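Local coordinates for protein peptidase S8 and S53, subtilisin, kexin, sedolisin (Mycobacterium smegmatis, PDB 4KG7) that probably cleaves peptide bonds as a subtilisin-like serine protease, the MycP3 mycosin of the ESX-3 type VII secretion system, at residues L260-V265 with A323-V328; T349-G354 with P370-T375. One frame throughout, in Å; residues are numbered along the deposited sequence.

Contact 1: L260-V265 with A323-V328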
# COMPACT_ATOMS: atom_id res chain seq x y z
N LEU A 260 8.10 1.56 -4.70
CA LEU A 260 7.46 2.72 -5.29
C LEU A 260 6.56 3.25 -4.20
O LEU A 260 5.56 2.63 -3.85
CB LEU A 260 6.65 2.36 -6.53
CG LEU A 260 5.86 3.50 -7.20
CD1 LEU A 260 6.75 4.70 -7.53
CD2 LEU A 260 5.20 2.91 -8.46
N SER A 261 6.95 4.42 -3.67
CA SER A 261 6.23 5.08 -2.58
C SER A 261 5.19 6.05 -3.12
O SER A 261 5.49 6.90 -3.96
CB SER A 261 7.24 5.79 -1.67
OG SER A 261 6.60 6.59 -0.68
N VAL A 262 3.96 5.90 -2.63
CA VAL A 262 2.79 6.53 -3.18
C VAL A 262 2.15 7.53 -2.23
O VAL A 262 1.68 7.16 -1.15
CB VAL A 262 1.73 5.47 -3.53
CG1 VAL A 262 0.53 6.09 -4.21
CG2 VAL A 262 2.31 4.39 -4.41
N GLY A 263 2.14 8.80 -2.65
CA GLY A 263 1.41 9.85 -1.94
C GLY A 263 -0.04 9.93 -2.36
O GLY A 263 -0.44 9.30 -3.32
N ALA A 264 -0.84 10.69 -1.60
CA ALA A 264 -2.28 10.85 -1.85
C ALA A 264 -2.57 12.20 -2.50
O ALA A 264 -1.96 13.21 -2.15
CB ALA A 264 -3.05 10.75 -0.56
N VAL A 265 -3.46 12.19 -3.48
CA VAL A 265 -4.02 13.40 -4.06
C VAL A 265 -5.52 13.47 -3.86
O VAL A 265 -6.21 12.44 -3.68
CB VAL A 265 -3.67 13.58 -5.55
CG1 VAL A 265 -2.19 13.87 -5.74
CG2 VAL A 265 -4.13 12.36 -6.36
N ALA A 323 -3.01 1.43 -3.07
CA ALA A 323 -3.82 0.37 -3.65
C ALA A 323 -4.14 0.66 -5.10
O ALA A 323 -4.02 -0.20 -5.97
CB ALA A 323 -5.09 0.20 -2.85
N TYR A 324 -4.53 1.89 -5.39
CA TYR A 324 -4.79 2.28 -6.79
C TYR A 324 -3.56 2.04 -7.64
O TYR A 324 -3.68 1.51 -8.75
CB TYR A 324 -5.20 3.75 -6.86
CG TYR A 324 -6.66 4.02 -6.58
CD1 TYR A 324 -7.66 3.41 -7.36
CD2 TYR A 324 -7.06 4.99 -5.66
CE1 TYR A 324 -8.99 3.66 -7.16
CE2 TYR A 324 -8.40 5.25 -5.45
CZ TYR A 324 -9.36 4.62 -6.22
OH TYR A 324 -10.69 4.91 -6.05
N VAL A 325 -2.38 2.46 -7.19
CA VAL A 325 -1.19 2.26 -7.96
C VAL A 325 -0.86 0.79 -8.18
O VAL A 325 -0.46 0.42 -9.28
CB VAL A 325 0.00 3.03 -7.36
CG1 VAL A 325 1.31 2.70 -8.11
CG2 VAL A 325 -0.26 4.52 -7.44
N SER A 326 -1.02 -0.04 -7.17
CA SER A 326 -0.87 -1.49 -7.36
C SER A 326 -1.81 -2.04 -8.44
O SER A 326 -1.43 -2.90 -9.24
CB SER A 326 -1.08 -2.22 -6.05
OG SER A 326 0.03 -1.97 -5.21
N GLY A 327 -3.06 -1.61 -8.41
CA GLY A 327 -3.99 -2.00 -9.48
C GLY A 327 -3.53 -1.56 -10.87
O GLY A 327 -3.59 -2.32 -11.82
N VAL A 328 -3.06 -0.33 -10.98
CA VAL A 328 -2.53 0.14 -12.25
C VAL A 328 -1.31 -0.63 -12.69
O VAL A 328 -1.17 -0.96 -13.86
CB VAL A 328 -2.21 1.66 -12.24
CG1 VAL A 328 -1.70 2.12 -13.59
CG2 VAL A 328 -3.44 2.48 -11.91

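Contact 2: T349-G354 with P370-T375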
# COMPACT_ATOMS: atom_id res chain seq x y z
N THR A 349 5.98 6.04 -13.53
CA THR A 349 6.41 7.38 -13.11
C THR A 349 6.60 8.33 -14.30
O THR A 349 6.26 9.50 -14.21
CB THR A 349 7.68 7.37 -12.25
OG1 THR A 349 8.76 6.78 -12.99
CG2 THR A 349 7.47 6.60 -10.97
N THR A 350 7.13 7.84 -15.41
CA THR A 350 7.42 8.74 -16.54
C THR A 350 6.14 9.22 -17.22
O THR A 350 6.15 10.25 -17.91
CB THR A 350 8.34 8.06 -17.57
OG1 THR A 350 7.67 6.97 -18.18
CG2 THR A 350 9.57 7.57 -16.92
N THR A 351 5.03 8.51 -17.00
CA THR A 351 3.74 8.90 -17.61
C THR A 351 2.76 9.54 -16.62
O THR A 351 1.64 9.86 -16.99
CB THR A 351 3.02 7.70 -18.27
OG1 THR A 351 2.67 6.70 -17.29
CG2 THR A 351 3.89 7.06 -19.35
N ALA A 352 3.20 9.75 -15.39
CA ALA A 352 2.32 10.37 -14.39
C ALA A 352 2.11 11.86 -14.73
O ALA A 352 2.87 12.44 -15.54
CB ALA A 352 2.91 10.18 -13.00
N GLN A 353 1.12 12.47 -14.09
CA GLN A 353 0.63 13.79 -14.52
C GLN A 353 1.63 14.90 -14.32
O GLN A 353 1.60 15.87 -15.08
CB GLN A 353 -0.73 14.09 -13.88
CG GLN A 353 -1.74 13.10 -14.44
CD GLN A 353 -3.19 13.47 -14.32
OE1 GLN A 353 -3.56 14.40 -13.61
NE2 GLN A 353 -4.04 12.74 -15.06
N GLY A 354 2.55 14.73 -13.38
CA GLY A 354 3.59 15.73 -13.14
C GLY A 354 5.00 15.27 -13.50
O GLY A 354 5.99 15.77 -12.95
N PRO A 370 -3.23 5.97 -15.76
CA PRO A 370 -3.28 4.62 -16.28
C PRO A 370 -3.29 4.51 -17.81
O PRO A 370 -2.57 3.69 -18.36
CB PRO A 370 -4.58 4.06 -15.68
CG PRO A 370 -4.73 4.81 -14.43
CD PRO A 370 -4.22 6.18 -14.69
N VAL A 371 -4.08 5.32 -18.50
CA VAL A 371 -4.15 5.22 -19.96
C VAL A 371 -2.81 5.59 -20.59
O VAL A 371 -2.33 4.93 -21.52
CB VAL A 371 -5.31 6.04 -20.53
CG1 VAL A 371 -5.19 6.15 -22.03
CG2 VAL A 371 -6.65 5.43 -20.13
N ALA A 372 -2.17 6.63 -20.06
CA ALA A 372 -0.85 7.03 -20.56
C ALA A 372 0.16 5.90 -20.33
O ALA A 372 0.97 5.59 -21.21
CB ALA A 372 -0.39 8.29 -19.89
N ALA A 373 0.11 5.28 -19.15
CA ALA A 373 1.02 4.17 -18.85
C ALA A 373 0.81 2.98 -19.77
O ALA A 373 1.76 2.27 -20.15
CB ALA A 373 0.89 3.76 -17.39
N LEU A 374 -0.44 2.77 -20.17
CA LEU A 374 -0.79 1.65 -20.99
C LEU A 374 -0.54 1.88 -22.46
O LEU A 374 -0.55 0.94 -23.23
CB LEU A 374 -2.25 1.26 -20.75
CG LEU A 374 -2.45 0.58 -19.38
CD1 LEU A 374 -3.90 0.67 -18.95
CD2 LEU A 374 -1.98 -0.86 -19.36
N THR A 375 -0.30 3.13 -22.87
CA THR A 375 -0.12 3.43 -24.29
C THR A 375 1.23 4.05 -24.66
O THR A 375 1.52 4.24 -25.85
CB THR A 375 -1.23 4.37 -24.76
OG1 THR A 375 -1.21 5.56 -24.00
CG2 THR A 375 -2.58 3.70 -24.61

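Contact 1: L260-V265 with A323-V328
Val262 and Val325 meet methyl against methyl where a strand of the central parallel sheet of the subtilisin fold is covered by helix 318-335. That helix carries Ser319, the predicted nucleophile of the charge relay system, near its start. Val262 and Val325 lie side by side but run in opposite senses, each side chain sliding past the other. Val262 CG1 stands 3.7 Å from Val325 CG2. The other branch of the strand valine is spread over the same partner: Val262 CG2 is 4.0 Å from both CB and CG2 of Val325. Val262 CG2 thus meets Val325 at its branch point as well as at a methyl.

Leu260 comes in differently. Its side chain crosses that of Val325 at about a right angle and touches with one terminal methyl, Leu260 CD2, which is 3.9 Å from Val325 CG1. With CG anti to the backbone N (chi1 177°), the leucine extends this methyl across to the helix. Two residues apart on the strand, Leu260 and Val262 both direct CB toward the helix. Val325 answers them with one branch each as nearest atom, CG1 for the leucine and CG2 for Val262.

The contact is purely apolar, and all three residues are buried. The backbones stay well apart, with Val262 CA and Val325 CA 7.5 Å from each other. Neighbouring strands widen the apolar layer: Val211 of strand 209-213 touches both valines, and Ile283 of strand 281-286 touches Leu260 and Val262. On the helix, Ser326 turns its OG to Asn177 OD1 in a hydrogen bond. The side chain of Val262 is about 9 Å from that of Ser319, near the predicted catalytic site but not part of it. Val325 CG1 also reaches the second valine branch, at 4.2 Å from Val262 CG2.

Contact 2: T349-G354 with P370-T375
Thr351 and Ala373 bring the two backbones closest, with their CA atoms 5.6 Å apart. Thr351 follows directly on the end of helix 341-350, where the chain turns into a loop. Ala352 N still bonds back to Thr349 O at 3.3 Å. The facing segment is the short helix 370-375, with Leu374 N bonded to Pro370 O and Thr375 N to Ala372 O.

One threonine carries the first side of the contact. Thr351 points its CB toward the helix, and its three side-chain atoms take different places there. Thr351 CB sits against the methyl of Ala372, 3.8 Å from Ala372 CB. Thr351 CG2 lies near the peptide that follows, 3.8 Å from Ala372 O. The hydroxyl is set over the next residue, with Thr351 OG1 3.4 Å from both CA and CB of Ala373. The small alanine side chains let the threonine come this near.

This is packing near the C-terminal end of the subtilisin-like domain, away from the predicted catalytic residues. It joins the turn just after helix 341-350 to the flank of the short helix. Ala373 also touches Val332, so the short helix reaches helix 318-335 as well.

The hydroxyl of Thr351 does not bond to helix 370-375. With chi1 at 64° it is folded back over its own main chain, and OG1 hydrogen-bonds to Arg347 O one turn back. Arg347 also ties the two helices more directly, through a hydrogen bond from its NH1 to Ala373 O. At the far end of the short helix, Thr375 OG1 donates to Val371 O at 2.8 Å. The hydroxyl comes in 32° off the plane of that carbonyl, and the bond is bent at the oxygen.

Overall arrangement
From the N terminus, the chain first builds most of the parallel sheet, then enters contact 1 at strand 259-265. The 57 residues that follow are closed off when helix 318-335 returns over that strand. Helix 341-350 comes next, and contact 2 opens at its end. A loop of 15 residues without helix or strand leads to helix 370-375, which closes contact 2. The contacts are therefore in series, neither nested nor crossed, with centres about 13 Å apart. They also touch: Val328 CG2 packs 3.7 Å from Pro370 CG, and Leu260 CD1 lies 4.0 Å from Thr349 CG2. Sheet, central helix and C-terminal helices are thus joined.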